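Local atomic coordinates of exotoxin type A precursor (allele 1) (Streptococcus pyogenes phage T12, PDB entry 1FNU), a protein that probably acts as a secreted toxin of the staphylococcal and streptococcal superantigen family, encoded by a phage and contributing to bacterial virulence. Residues C98-V103 / Y197-K202; M139-E144 / N204-N209; E144-V149 / G170-I175. One frame throughout, in Å; residues are numbered along the deposited sequence.

Contact 1. Residues C98-V103 / Y197-K202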
ATOM      1  N   CYS A  98       3.377 -13.765  -4.101  1.00 16.54           N
ATOM      2  CA  CYS A  98       2.647 -13.650  -5.332  1.00 16.62           C
ATOM      3  C   CYS A  98       3.459 -14.107  -6.510  1.00 16.66           C
ATOM      4  O   CYS A  98       4.666 -13.988  -6.526  1.00 16.77           O
ATOM      5  CB  CYS A  98       2.219 -12.190  -5.590  1.00 16.54           C
ATOM      6  SG  CYS A  98       0.882 -11.454  -4.556  1.00 16.73           S
ATOM      7  N   ILE A  99       2.753 -14.649  -7.487  1.00 16.88           N
ATOM      8  CA  ILE A  99       3.338 -15.080  -8.748  1.00 17.14           C
ATOM      9  C   ILE A  99       2.397 -14.741  -9.924  1.00 17.25           C
ATOM     10  O   ILE A  99       1.258 -14.311  -9.748  1.00 17.26           O
ATOM     11  CB  ILE A  99       3.621 -16.645  -8.775  1.00 17.05           C
ATOM     12  CG1 ILE A  99       2.304 -17.504  -8.680  1.00 16.96           C
ATOM     13  CG2 ILE A  99       4.554 -17.066  -7.618  1.00 17.14           C
ATOM     14  CD1 ILE A  99       2.579 -19.017  -9.079  1.00 17.05           C
ATOM     15  N   TYR A 100       2.919 -14.906 -11.134  1.00 17.51           N
ATOM     16  CA  TYR A 100       2.126 -14.723 -12.321  1.00 17.81           C
ATOM     17  C   TYR A 100       2.213 -16.104 -12.988  1.00 18.19           C
ATOM     18  O   TYR A 100       3.258 -16.794 -12.925  1.00 18.05           O
ATOM     19  CB  TYR A 100       2.685 -13.651 -13.223  1.00 17.67           C
ATOM     20  CG  TYR A 100       2.406 -12.246 -12.721  1.00 17.56           C
ATOM     21  CD1 TYR A 100       1.204 -11.571 -13.009  1.00 17.53           C
ATOM     22  CD2 TYR A 100       3.364 -11.596 -11.946  1.00 17.52           C
ATOM     23  CE1 TYR A 100       0.980 -10.260 -12.527  1.00 17.58           C
ATOM     24  CE2 TYR A 100       3.169 -10.326 -11.461  1.00 17.39           C
ATOM     25  CZ  TYR A 100       2.016  -9.671 -11.740  1.00 17.42           C
ATOM     26  OH  TYR A 100       1.911  -8.428 -11.277  1.00 17.69           O
ATOM     27  N   GLY A 101       1.071 -16.521 -13.527  1.00 18.54           N
ATOM     28  CA  GLY A 101       0.966 -17.827 -14.152  1.00 19.01           C
ATOM     29  C   GLY A 101       1.465 -18.978 -13.309  1.00 19.34           C
ATOM     30  O   GLY A 101       1.114 -19.102 -12.123  1.00 19.27           O
ATOM     31  N   GLY A 102       2.299 -19.824 -13.932  1.00 19.76           N
ATOM     32  CA  GLY A 102       2.909 -20.986 -13.288  1.00 20.32           C
ATOM     33  C   GLY A 102       1.995 -22.160 -12.924  1.00 20.84           C
ATOM     34  O   GLY A 102       2.311 -22.945 -12.065  1.00 20.63           O
ATOM     35  N   VAL A 103       0.851 -22.258 -13.576  1.00 21.39           N
ATOM     36  CA  VAL A 103      -0.133 -23.277 -13.238  1.00 22.13           C
ATOM     37  C   VAL A 103      -0.331 -24.372 -14.295  1.00 22.73           C
ATOM     38  O   VAL A 103      -0.571 -24.044 -15.452  1.00 22.68           O
ATOM     39  CB  VAL A 103      -1.501 -22.582 -13.069  1.00 22.12           C
ATOM     40  CG1 VAL A 103      -2.652 -23.665 -12.984  1.00 22.19           C
ATOM     41  CG2 VAL A 103      -1.468 -21.677 -11.826  1.00 21.93           C
ATOM     42  N   TYR A 197       7.707  -6.529 -13.975  1.00 17.84           N
ATOM     43  CA  TYR A 197       8.638  -7.338 -14.727  1.00 17.74           C
ATOM     44  C   TYR A 197       8.115  -8.768 -14.843  1.00 17.94           C
ATOM     45  O   TYR A 197       8.182  -9.375 -15.930  1.00 17.91           O
ATOM     46  CB  TYR A 197      10.005  -7.471 -14.023  1.00 17.62           C
ATOM     47  CG  TYR A 197      10.979  -8.337 -14.808  1.00 17.17           C
ATOM     48  CD1 TYR A 197      11.467  -7.906 -16.047  1.00 17.03           C
ATOM     49  CD2 TYR A 197      11.250  -9.659 -14.407  1.00 17.11           C
ATOM     50  CE1 TYR A 197      12.158  -8.746 -16.876  1.00 16.78           C
ATOM     51  CE2 TYR A 197      11.943 -10.498 -15.228  1.00 16.88           C
ATOM     52  CZ  TYR A 197      12.387 -10.039 -16.472  1.00 16.97           C
ATOM     53  OH  TYR A 197      13.076 -10.899 -17.309  1.00 16.84           O
ATOM     54  N   LEU A 198       7.570  -9.314 -13.746  1.00 17.89           N
ATOM     55  CA  LEU A 198       7.170 -10.720 -13.755  1.00 17.82           C
ATOM     56  C   LEU A 198       5.913 -11.074 -14.585  1.00 18.08           C
ATOM     57  O   LEU A 198       5.570 -12.261 -14.788  1.00 17.98           O
ATOM     58  CB  LEU A 198       7.116 -11.225 -12.275  1.00 17.69           C
ATOM     59  CG  LEU A 198       8.527 -11.389 -11.604  1.00 17.58           C
ATOM     60  CD1 LEU A 198       8.398 -11.719 -10.135  1.00 17.35           C
ATOM     61  CD2 LEU A 198       9.292 -12.572 -12.306  1.00 17.50           C
ATOM     62  N   MET A 199       5.295 -10.032 -15.120  1.00 18.34           N
ATOM     63  CA  MET A 199       4.125 -10.162 -15.939  1.00 18.81           C
ATOM     64  C   MET A 199       4.546 -10.882 -17.216  1.00 19.06           C
ATOM     65  O   MET A 199       3.680 -11.269 -17.947  1.00 19.18           O
ATOM     66  CB  MET A 199       3.463  -8.795 -16.191  1.00 19.07           C
ATOM     67  CG  MET A 199       2.759  -8.239 -14.919  1.00 19.54           C
ATOM     68  SD  MET A 199       2.099  -6.519 -15.101  1.00 20.52           S
ATOM     69  CE  MET A 199       0.803  -6.732 -16.107  1.00 20.08           C
ATOM     70  N   ILE A 200       5.836 -11.111 -17.480  1.00 19.24           N
ATOM     71  CA  ILE A 200       6.133 -11.958 -18.659  1.00 19.59           C
ATOM     72  C   ILE A 200       5.561 -13.389 -18.474  1.00 19.81           C
ATOM     73  O   ILE A 200       5.439 -14.149 -19.444  1.00 19.84           O
ATOM     74  CB  ILE A 200       7.677 -12.072 -18.926  1.00 19.54           C
ATOM     75  CG1 ILE A 200       8.356 -12.523 -17.631  1.00 19.52           C
ATOM     76  CG2 ILE A 200       8.182 -10.701 -19.552  1.00 19.62           C
ATOM     77  CD1 ILE A 200       9.772 -13.033 -17.742  1.00 19.30           C
ATOM     78  N   TYR A 201       5.185 -13.756 -17.248  1.00 20.02           N
ATOM     79  CA  TYR A 201       4.622 -15.093 -16.958  1.00 20.30           C
ATOM     80  C   TYR A 201       3.111 -15.137 -16.773  1.00 20.79           C
ATOM     81  O   TYR A 201       2.490 -16.219 -16.496  1.00 20.67           O
ATOM     82  CB  TYR A 201       5.207 -15.647 -15.650  1.00 19.77           C
ATOM     83  CG  TYR A 201       6.663 -15.725 -15.691  1.00 19.56           C
ATOM     84  CD1 TYR A 201       7.316 -16.188 -16.835  1.00 19.39           C
ATOM     85  CD2 TYR A 201       7.428 -15.356 -14.559  1.00 19.59           C
ATOM     86  CE1 TYR A 201       8.706 -16.299 -16.843  1.00 19.27           C
ATOM     87  CE2 TYR A 201       8.795 -15.465 -14.550  1.00 19.42           C
ATOM     88  CZ  TYR A 201       9.443 -15.941 -15.678  1.00 19.31           C
ATOM     89  OH  TYR A 201      10.811 -16.045 -15.607  1.00 19.09           O
ATOM     90  N   LYS A 202       2.515 -13.960 -16.870  1.00 21.46           N
ATOM     91  CA  LYS A 202       1.090 -13.878 -16.654  1.00 22.13           C
ATOM     92  C   LYS A 202       0.235 -14.733 -17.608  1.00 22.66           C
ATOM     93  O   LYS A 202      -0.828 -15.230 -17.193  1.00 22.71           O
ATOM     94  CB  LYS A 202       0.632 -12.403 -16.762  1.00 22.13           C
ATOM     95  CG  LYS A 202      -0.647 -12.063 -16.011  1.00 22.31           C
ATOM     96  CD  LYS A 202      -0.951 -10.539 -16.070  1.00 22.35           C
ATOM     97  CE  LYS A 202      -2.216 -10.201 -16.926  1.00 22.52           C
ATOM     98  NZ  LYS A 202      -3.519 -10.407 -16.282  1.00 21.99           N
TER
HETATM   99  O   HOH W   1       3.775 -18.925 -16.289  1.00 19.25           O
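Y100 and M199 both carry CG beside the backbone N and anti to the carbonyl carbon (chi1 -76° for the tyrosine), and these torsions bring the M199 CG methylene over a face of the Y100 ring. The result is a Met-aromatic contact on the seam where the end of strand 96-105 of the OB-fold domain meets a short 3-10 segment, 198-201, of the beta-grasp domain. The methylene lies 3.9 Å from the ring centroid and shifted toward the rim, a CH-pi contact. SD, one bond further along the extended chi2, stands oblique to the ring, 5.3 Å from its centroid; the bend at chi3 turns only CE. A long, flexible, apolar methionine suits this half-open place, since it can cover a ring while its end reaches the surface.

Further contacts come from L198, through CB and its carbonyl O, and from K202. L198 crosses the ring at about a right angle, with CB 3.8 Å from Y100 CD2, while the methylenes of K202 pass Y100 CD1, CG coming within 3.6 Å. Lysine serves here as a hydrocarbon arm whose NZ goes on to the carbonyls of L62 and K63. The Y100 hydroxyl is likewise engaged, hydrogen-bonded to S195. Nearer the backbone, Y201 turns its CB toward Y100 CB but leads its ring away, its OH hydrogen-bonded to D146 OD2 and Y25 OH.

No direct hydrogen bond joins the two segments. G101 has a positive phi, 51°, and carries no side chain on the side that faces Y201 O, so its bare CA can lie 3.2 Å from that oxygen in a CA-H...O contact. The nearby polar groups are bridged by one water molecule, which accepts from G102 N at 2.9 Å and donates to Y201 O at 3.0 Å.

Contact 2. Residues M139-E144 / N204-N209. Unlike the reference sequence in segment 204-209: N209 (reference Ser).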
ATOM      1  N   MET A 139       3.583 -31.230 -19.781  1.00 29.44           N
ATOM      2  CA  MET A 139       3.307 -29.880 -20.231  1.00 28.81           C
ATOM      3  C   MET A 139       3.814 -28.975 -19.073  1.00 28.24           C
ATOM      4  O   MET A 139       3.277 -28.967 -17.929  1.00 28.22           O
ATOM      5  CB  MET A 139       1.806 -29.643 -20.511  1.00 29.26           C
ATOM      6  CG  MET A 139       1.174 -30.397 -21.686  1.00 29.69           C
ATOM      7  SD  MET A 139       1.775 -30.218 -23.424  1.00 30.66           S
ATOM      8  CE  MET A 139       1.574 -28.505 -23.984  1.00 30.09           C
ATOM      9  N   VAL A 140       4.864 -28.226 -19.375  1.00 27.31           N
ATOM     10  CA  VAL A 140       5.491 -27.382 -18.356  1.00 26.38           C
ATOM     11  C   VAL A 140       5.353 -25.926 -18.702  1.00 25.69           C
ATOM     12  O   VAL A 140       5.347 -25.590 -19.895  1.00 25.56           O
ATOM     13  CB  VAL A 140       6.956 -27.684 -18.329  1.00 26.38           C
ATOM     14  CG1 VAL A 140       7.124 -29.096 -17.991  1.00 26.47           C
ATOM     15  CG2 VAL A 140       7.534 -27.508 -19.673  1.00 26.27           C
ATOM     16  N   THR A 141       5.226 -25.047 -17.713  1.00 24.78           N
ATOM     17  CA  THR A 141       5.155 -23.644 -18.114  1.00 24.06           C
ATOM     18  C   THR A 141       6.528 -23.179 -18.564  1.00 23.53           C
ATOM     19  O   THR A 141       7.513 -23.710 -18.144  1.00 23.33           O
ATOM     20  CB  THR A 141       4.676 -22.657 -16.988  1.00 23.97           C
ATOM     21  OG1 THR A 141       5.683 -22.540 -15.991  1.00 23.85           O
ATOM     22  CG2 THR A 141       3.358 -23.147 -16.351  1.00 23.83           C
ATOM     23  N   ALA A 142       6.558 -22.218 -19.492  1.00 23.25           N
ATOM     24  CA  ALA A 142       7.824 -21.613 -19.947  1.00 22.83           C
ATOM     25  C   ALA A 142       8.497 -21.031 -18.632  1.00 22.52           C
ATOM     26  O   ALA A 142       9.734 -21.107 -18.409  1.00 22.47           O
ATOM     27  CB  ALA A 142       7.496 -20.479 -20.929  1.00 22.85           C
ATOM     28  N   GLN A 143       7.656 -20.463 -17.764  1.00 21.90           N
ATOM     29  CA  GLN A 143       8.172 -19.934 -16.534  1.00 21.36           C
ATOM     30  C   GLN A 143       9.092 -20.934 -15.807  1.00 21.02           C
ATOM     31  O   GLN A 143      10.253 -20.632 -15.393  1.00 20.95           O
ATOM     32  CB  GLN A 143       6.994 -19.496 -15.598  1.00 21.12           C
ATOM     33  CG  GLN A 143       7.479 -18.802 -14.305  1.00 20.69           C
ATOM     34  CD  GLN A 143       6.412 -18.348 -13.370  1.00 20.43           C
ATOM     35  OE1 GLN A 143       5.228 -18.568 -13.591  1.00 20.42           O
ATOM     36  NE2 GLN A 143       6.822 -17.721 -12.280  1.00 20.43           N
ATOM     37  N   GLU A 144       8.596 -22.132 -15.601  1.00 20.55           N
ATOM     38  CA  GLU A 144       9.421 -23.065 -14.877  1.00 20.41           C
ATOM     39  C   GLU A 144      10.807 -23.310 -15.548  1.00 20.06           C
ATOM     40  O   GLU A 144      11.878 -23.374 -14.897  1.00 19.77           O
ATOM     41  CB  GLU A 144       8.656 -24.388 -14.688  1.00 20.70           C
ATOM     42  CG  GLU A 144       9.529 -25.554 -14.360  1.00 21.27           C
ATOM     43  CD  GLU A 144       8.731 -26.857 -14.078  1.00 21.67           C
ATOM     44  OE1 GLU A 144       7.490 -26.789 -13.916  1.00 21.83           O
ATOM     45  OE2 GLU A 144       9.358 -27.950 -13.991  1.00 21.79           O
ATOM     46  N   ASN A 204       0.659 -17.532 -18.569  1.00 24.49           N
ATOM     47  CA  ASN A 204       0.780 -18.932 -18.173  1.00 24.96           C
ATOM     48  C   ASN A 204       1.186 -19.838 -19.303  1.00 25.38           C
ATOM     49  O   ASN A 204       0.827 -21.000 -19.299  1.00 25.40           O
ATOM     50  CB  ASN A 204      -0.569 -19.365 -17.623  1.00 24.72           C
ATOM     51  CG  ASN A 204      -0.492 -20.546 -16.710  1.00 24.56           C
ATOM     52  OD1 ASN A 204       0.354 -20.642 -15.805  1.00 24.32           O
ATOM     53  ND2 ASN A 204      -1.455 -21.450 -16.895  1.00 24.65           N
ATOM     54  N   GLU A 205       1.939 -19.306 -20.265  1.00 26.00           N
ATOM     55  CA  GLU A 205       2.399 -20.083 -21.422  1.00 26.61           C
ATOM     56  C   GLU A 205       2.980 -21.457 -21.014  1.00 26.63           C
ATOM     57  O   GLU A 205       3.844 -21.574 -20.150  1.00 26.50           O
ATOM     58  CB  GLU A 205       3.407 -19.242 -22.228  1.00 27.25           C
ATOM     59  CG  GLU A 205       4.007 -19.898 -23.427  1.00 28.43           C
ATOM     60  CD  GLU A 205       3.013 -20.194 -24.579  1.00 28.95           C
ATOM     61  OE1 GLU A 205       1.984 -20.934 -24.349  1.00 29.54           O
ATOM     62  OE2 GLU A 205       3.284 -19.696 -25.731  1.00 29.52           O
ATOM     63  N   THR A 206       2.476 -22.503 -21.687  1.00 26.78           N
ATOM     64  CA  THR A 206       2.827 -23.874 -21.382  1.00 26.76           C
ATOM     65  C   THR A 206       3.218 -24.662 -22.654  1.00 26.89           C
ATOM     66  O   THR A 206       2.642 -24.487 -23.712  1.00 26.60           O
ATOM     67  CB  THR A 206       1.565 -24.554 -20.670  1.00 26.91           C
ATOM     68  OG1 THR A 206       1.222 -23.821 -19.459  1.00 26.87           O
ATOM     69  CG2 THR A 206       1.844 -26.001 -20.257  1.00 26.77           C
ATOM     70  N   LEU A 207       4.200 -25.529 -22.559  1.00 27.08           N
ATOM     71  CA  LEU A 207       4.509 -26.270 -23.759  1.00 27.46           C
ATOM     72  C   LEU A 207       4.925 -27.644 -23.487  1.00 27.65           C
ATOM     73  O   LEU A 207       5.191 -28.009 -22.373  1.00 27.57           O
ATOM     74  CB  LEU A 207       5.517 -25.556 -24.603  1.00 27.48           C
ATOM     75  CG  LEU A 207       6.497 -24.912 -23.653  1.00 27.45           C
ATOM     76  CD1 LEU A 207       7.366 -25.971 -23.194  1.00 27.45           C
ATOM     77  CD2 LEU A 207       7.245 -23.851 -24.344  1.00 27.50           C
ATOM     78  N   ASP A 208       4.958 -28.427 -24.548  1.00 28.21           N
ATOM     79  CA  ASP A 208       5.292 -29.839 -24.430  1.00 28.63           C
ATOM     80  C   ASP A 208       6.810 -29.968 -24.188  1.00 29.08           C
ATOM     81  O   ASP A 208       7.612 -29.606 -25.052  1.00 29.11           O
ATOM     82  CB  ASP A 208       4.812 -30.406 -25.754  1.00 28.75           C
ATOM     83  CG  ASP A 208       5.179 -31.872 -25.994  1.00 28.66           C
ATOM     84  OD1 ASP A 208       5.910 -32.449 -25.153  1.00 28.45           O
ATOM     85  OD2 ASP A 208       4.678 -32.372 -27.076  1.00 28.69           O
ATOM     86  N   ASN A 209       7.236 -30.474 -23.052  1.00 29.50           N
ATOM     87  CA  ASN A 209       8.667 -30.527 -22.894  1.00 30.18           C
ATOM     88  C   ASN A 209       9.452 -31.526 -23.721  1.00 30.52           C
ATOM     89  O   ASN A 209      10.674 -31.410 -23.769  1.00 30.59           O
ATOM     90  CB  ASN A 209       9.038 -30.729 -21.448  1.00 30.35           C
ATOM     91  CG  ASN A 209       8.397 -31.888 -20.888  1.00 30.61           C
ATOM     92  OD1 ASN A 209       7.355 -32.248 -21.336  1.00 31.01           O
ATOM     93  ND2 ASN A 209       8.976 -32.482 -19.865  1.00 30.86           N
TER
HETATM   94  O   HOH W   2       4.848 -19.456 -18.829  1.00 18.15           O
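M139, V140 and T141 pair antiparallel with D208, L207 and T206 in a two-stranded sheet, the strand axes 4.4 Å apart and 143° from parallel, within the beta-grasp domain. V140 and L207 form the hydrogen-bonded pair, V140 N giving to L207 O at 3.0 Å and L207 N to V140 O at 2.9 Å. Their apolar side chains share the buried face, V140 CG2 resting 3.8 Å from L207 CD1; L207 also touches F182 and V140 touches T135.

The face of M139, T141, T206 and D208 is more polar, D208 OD1 accepting from K210 N. T206 places CG2 against M139 CB, while its OG1 donates to N204 O, linking the strand's first residue to the preceding loop. T141 ends its strand as the N-cap of helix 142-157: with chi1 70°, OG1 swings round to accept from E144 N, a task suited to a short hydroxyl side chain. Past the last bridge, A142 N, at the first helical residue, still donates to E205 O at 2.9 Å; a water that accepts from Q143 N donates to the same oxygen. At the other end, M139 folds back at chi2 and chi3, laying CE 3.4 Å from D208 N.

Contact 3. Residues E144-V149 / G170-I175; sequences ELDYKV and GYIKFI
L145 leads the helix onto the strand, its CB meeting the edge of the F174 ring at CE1, 3.9 Å away, near the ring plane. Two large apolar side chains suit this buried place between helix and sheet. At D146 the backbone N comes to the same ring edge, 4.0 Å from CZ. The carboxylate, with CG anti to the backbone N (chi1 -174°), runs past I172 so that OD1 lies 3.6 Å from its CG2. At OD2 the buried carboxylate is met by R150, in a salt bridge, and by Y201 OH, which would probably favour its charged form. K148 makes its salt bridge to E144, one helical turn back. V149, again facing the strand, meets I172 tip to tip, CG2 against CD1 at 3.9 Å; between them the two side chains bridge axes 10.4 Å apart.

This is the helix-on-sheet packing of a beta-grasp domain. The F174 ring also meets that of F182, planes about 30° apart, and I172 and F174 lie against I214 of strand 212-219. The helix rests L145 and V149 on I133 of strand 126-135, while E144, Y147 and K148 touch Y79 of strand 75-80, in the OB-fold domain.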
ATOM      1  N   GLU A 144       8.596 -22.132 -15.601  1.00 20.55           N
ATOM      2  CA  GLU A 144       9.421 -23.065 -14.877  1.00 20.41           C
ATOM      3  C   GLU A 144      10.807 -23.310 -15.548  1.00 20.06           C
ATOM      4  O   GLU A 144      11.878 -23.374 -14.897  1.00 19.77           O
ATOM      5  CB  GLU A 144       8.656 -24.388 -14.688  1.00 20.70           C
ATOM      6  CG  GLU A 144       9.529 -25.554 -14.360  1.00 21.27           C
ATOM      7  CD  GLU A 144       8.731 -26.857 -14.078  1.00 21.67           C
ATOM      8  OE1 GLU A 144       7.490 -26.789 -13.916  1.00 21.83           O
ATOM      9  OE2 GLU A 144       9.358 -27.950 -13.991  1.00 21.79           O
ATOM     10  N   LEU A 145      10.787 -23.383 -16.854  1.00 19.74           N
ATOM     11  CA  LEU A 145      12.038 -23.688 -17.575  1.00 19.64           C
ATOM     12  C   LEU A 145      13.012 -22.518 -17.558  1.00 19.58           C
ATOM     13  O   LEU A 145      14.220 -22.733 -17.412  1.00 19.90           O
ATOM     14  CB  LEU A 145      11.686 -24.081 -18.975  1.00 19.30           C
ATOM     15  CG  LEU A 145      10.836 -25.365 -18.986  1.00 19.22           C
ATOM     16  CD1 LEU A 145      10.485 -25.580 -20.401  1.00 19.18           C
ATOM     17  CD2 LEU A 145      11.523 -26.551 -18.534  1.00 19.30           C
ATOM     18  N   ASP A 146      12.468 -21.313 -17.668  1.00 19.63           N
ATOM     19  CA  ASP A 146      13.239 -20.022 -17.612  1.00 19.56           C
ATOM     20  C   ASP A 146      13.830 -19.932 -16.197  1.00 19.42           C
ATOM     21  O   ASP A 146      15.021 -19.694 -16.022  1.00 19.48           O
ATOM     22  CB  ASP A 146      12.269 -18.905 -17.923  1.00 19.73           C
ATOM     23  CG  ASP A 146      12.921 -17.553 -18.042  1.00 19.73           C
ATOM     24  OD1 ASP A 146      14.112 -17.478 -18.438  1.00 20.12           O
ATOM     25  OD2 ASP A 146      12.217 -16.545 -17.785  1.00 19.88           O
ATOM     26  N   TYR A 147      13.032 -20.215 -15.171  1.00 19.15           N
ATOM     27  CA  TYR A 147      13.598 -20.146 -13.842  1.00 18.91           C
ATOM     28  C   TYR A 147      14.813 -21.026 -13.807  1.00 19.00           C
ATOM     29  O   TYR A 147      15.870 -20.577 -13.468  1.00 18.96           O
ATOM     30  CB  TYR A 147      12.656 -20.608 -12.753  1.00 18.27           C
ATOM     31  CG  TYR A 147      13.427 -20.677 -11.471  1.00 17.92           C
ATOM     32  CD1 TYR A 147      13.778 -19.508 -10.765  1.00 17.68           C
ATOM     33  CD2 TYR A 147      13.889 -21.895 -10.989  1.00 17.67           C
ATOM     34  CE1 TYR A 147      14.603 -19.566  -9.609  1.00 17.66           C
ATOM     35  CE2 TYR A 147      14.718 -21.964  -9.808  1.00 17.80           C
ATOM     36  CZ  TYR A 147      15.077 -20.805  -9.130  1.00 17.65           C
ATOM     37  OH  TYR A 147      15.934 -20.969  -7.971  1.00 17.97           O
ATOM     38  N   LYS A 148      14.658 -22.321 -14.111  1.00 19.13           N
ATOM     39  CA  LYS A 148      15.843 -23.186 -14.130  1.00 19.61           C
ATOM     40  C   LYS A 148      16.984 -22.707 -15.067  1.00 19.72           C
ATOM     41  O   LYS A 148      18.150 -22.797 -14.729  1.00 19.87           O
ATOM     42  CB  LYS A 148      15.406 -24.604 -14.489  1.00 19.56           C
ATOM     43  CG  LYS A 148      14.577 -25.159 -13.330  1.00 19.93           C
ATOM     44  CD  LYS A 148      13.743 -26.407 -13.746  1.00 20.11           C
ATOM     45  CE  LYS A 148      13.345 -27.318 -12.573  1.00 20.28           C
ATOM     46  NZ  LYS A 148      12.287 -28.356 -12.937  1.00 20.59           N
ATOM     47  N   VAL A 149      16.676 -22.158 -16.228  1.00 20.02           N
ATOM     48  CA  VAL A 149      17.796 -21.718 -17.053  1.00 20.12           C
ATOM     49  C   VAL A 149      18.529 -20.605 -16.283  1.00 20.27           C
ATOM     50  O   VAL A 149      19.757 -20.615 -16.155  1.00 20.17           O
ATOM     51  CB  VAL A 149      17.295 -21.157 -18.379  1.00 20.22           C
ATOM     52  CG1 VAL A 149      18.433 -20.380 -19.124  1.00 20.14           C
ATOM     53  CG2 VAL A 149      16.763 -22.304 -19.238  1.00 19.98           C
ATOM     54  N   GLY A 170      20.249  -9.848 -22.928  1.00 25.95           N
ATOM     55  CA  GLY A 170      19.986 -11.273 -22.818  1.00 26.25           C
ATOM     56  C   GLY A 170      18.531 -11.630 -23.046  1.00 26.44           C
ATOM     57  O   GLY A 170      17.658 -10.861 -22.679  1.00 26.57           O
ATOM     58  N   TYR A 171      18.244 -12.737 -23.719  1.00 26.59           N
ATOM     59  CA  TYR A 171      16.877 -13.155 -23.916  1.00 26.78           C
ATOM     60  C   TYR A 171      16.886 -14.658 -24.078  1.00 26.85           C
ATOM     61  O   TYR A 171      17.946 -15.298 -24.320  1.00 26.76           O
ATOM     62  CB  TYR A 171      16.169 -12.415 -25.059  1.00 27.07           C
ATOM     63  CG  TYR A 171      16.577 -12.733 -26.484  1.00 27.58           C
ATOM     64  CD1 TYR A 171      15.989 -13.779 -27.191  1.00 27.69           C
ATOM     65  CD2 TYR A 171      17.583 -11.978 -27.120  1.00 27.73           C
ATOM     66  CE1 TYR A 171      16.407 -14.064 -28.551  1.00 27.96           C
ATOM     67  CE2 TYR A 171      17.983 -12.246 -28.430  1.00 27.83           C
ATOM     68  CZ  TYR A 171      17.396 -13.262 -29.137  1.00 27.96           C
ATOM     69  OH  TYR A 171      17.716 -13.354 -30.473  1.00 28.22           O
ATOM     70  N   ILE A 172      15.735 -15.243 -23.797  1.00 26.91           N
ATOM     71  CA  ILE A 172      15.606 -16.695 -23.880  1.00 27.10           C
ATOM     72  C   ILE A 172      14.457 -16.879 -24.861  1.00 27.40           C
ATOM     73  O   ILE A 172      13.450 -16.143 -24.803  1.00 27.31           O
ATOM     74  CB  ILE A 172      15.291 -17.285 -22.522  1.00 26.80           C
ATOM     75  CG1 ILE A 172      15.172 -18.808 -22.646  1.00 26.77           C
ATOM     76  CG2 ILE A 172      14.016 -16.642 -21.969  1.00 26.70           C
ATOM     77  CD1 ILE A 172      15.048 -19.498 -21.335  1.00 26.64           C
ATOM     78  N   LYS A 173      14.630 -17.827 -25.767  1.00 27.68           N
ATOM     79  CA  LYS A 173      13.655 -18.070 -26.822  1.00 28.09           C
ATOM     80  C   LYS A 173      13.164 -19.484 -26.723  1.00 28.25           C
ATOM     81  O   LYS A 173      13.936 -20.411 -26.580  1.00 28.10           O
ATOM     82  CB  LYS A 173      14.289 -17.846 -28.202  1.00 28.32           C
ATOM     83  CG  LYS A 173      13.431 -18.291 -29.405  1.00 28.49           C
ATOM     84  CD  LYS A 173      14.145 -18.066 -30.764  1.00 28.80           C
ATOM     85  CE  LYS A 173      13.240 -18.439 -31.982  1.00 28.84           C
ATOM     86  NZ  LYS A 173      13.719 -17.879 -33.351  1.00 29.12           N
ATOM     87  N   PHE A 174      11.850 -19.609 -26.748  1.00 28.53           N
ATOM     88  CA  PHE A 174      11.198 -20.891 -26.652  1.00 28.93           C
ATOM     89  C   PHE A 174      10.659 -21.241 -28.056  1.00 29.39           C
ATOM     90  O   PHE A 174      10.017 -20.419 -28.740  1.00 29.23           O
ATOM     91  CB  PHE A 174      10.103 -20.813 -25.596  1.00 28.69           C
ATOM     92  CG  PHE A 174      10.610 -20.855 -24.183  1.00 28.41           C
ATOM     93  CD1 PHE A 174      11.049 -22.035 -23.646  1.00 28.29           C
ATOM     94  CD2 PHE A 174      10.643 -19.687 -23.388  1.00 28.35           C
ATOM     95  CE1 PHE A 174      11.514 -22.091 -22.343  1.00 28.17           C
ATOM     96  CE2 PHE A 174      11.092 -19.723 -22.102  1.00 28.15           C
ATOM     97  CZ  PHE A 174      11.534 -20.933 -21.568  1.00 28.36           C
ATOM     98  N   ILE A 175      10.966 -22.463 -28.492  1.00 30.07           N
ATOM     99  CA  ILE A 175      10.538 -22.929 -29.808  1.00 30.71           C
ATOM    100  C   ILE A 175       9.713 -24.218 -29.645  1.00 31.21           C
ATOM    101  O   ILE A 175      10.281 -25.304 -29.502  1.00 31.24           O
ATOM    102  CB  ILE A 175      11.751 -23.187 -30.689  1.00 30.76           C
ATOM    103  CG1 ILE A 175      12.759 -22.033 -30.536  1.00 30.80           C
ATOM    104  CG2 ILE A 175      11.290 -23.226 -32.193  1.00 30.86           C
ATOM    105  CD1 ILE A 175      14.074 -22.440 -30.974  1.00 30.94           C
TER

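Overall arrangement
Contact 3 is wholly buried; contacts 1 and 2 are largely buried, with an exposed methionine each, M199 and M139. Contacts 2 and 3 use helix 142-157 directly: contact 2 joins the strand leading into it by backbone bonds, with the cap inside 139-144, whereas contact 3 packs the helix flank on the sheet by apolar contact without any hydrogen bond across. They merge where L145 CD1 reaches V140 CG2. Contact 1 differs in joining the two domains, and trades direct bonds for an aromatic contact and a water. Polar links tie it to the others: N204 of contact 2 accepts from V103, and Y201 of contact 1 donates to D146 of contact 3, so reaching the helix.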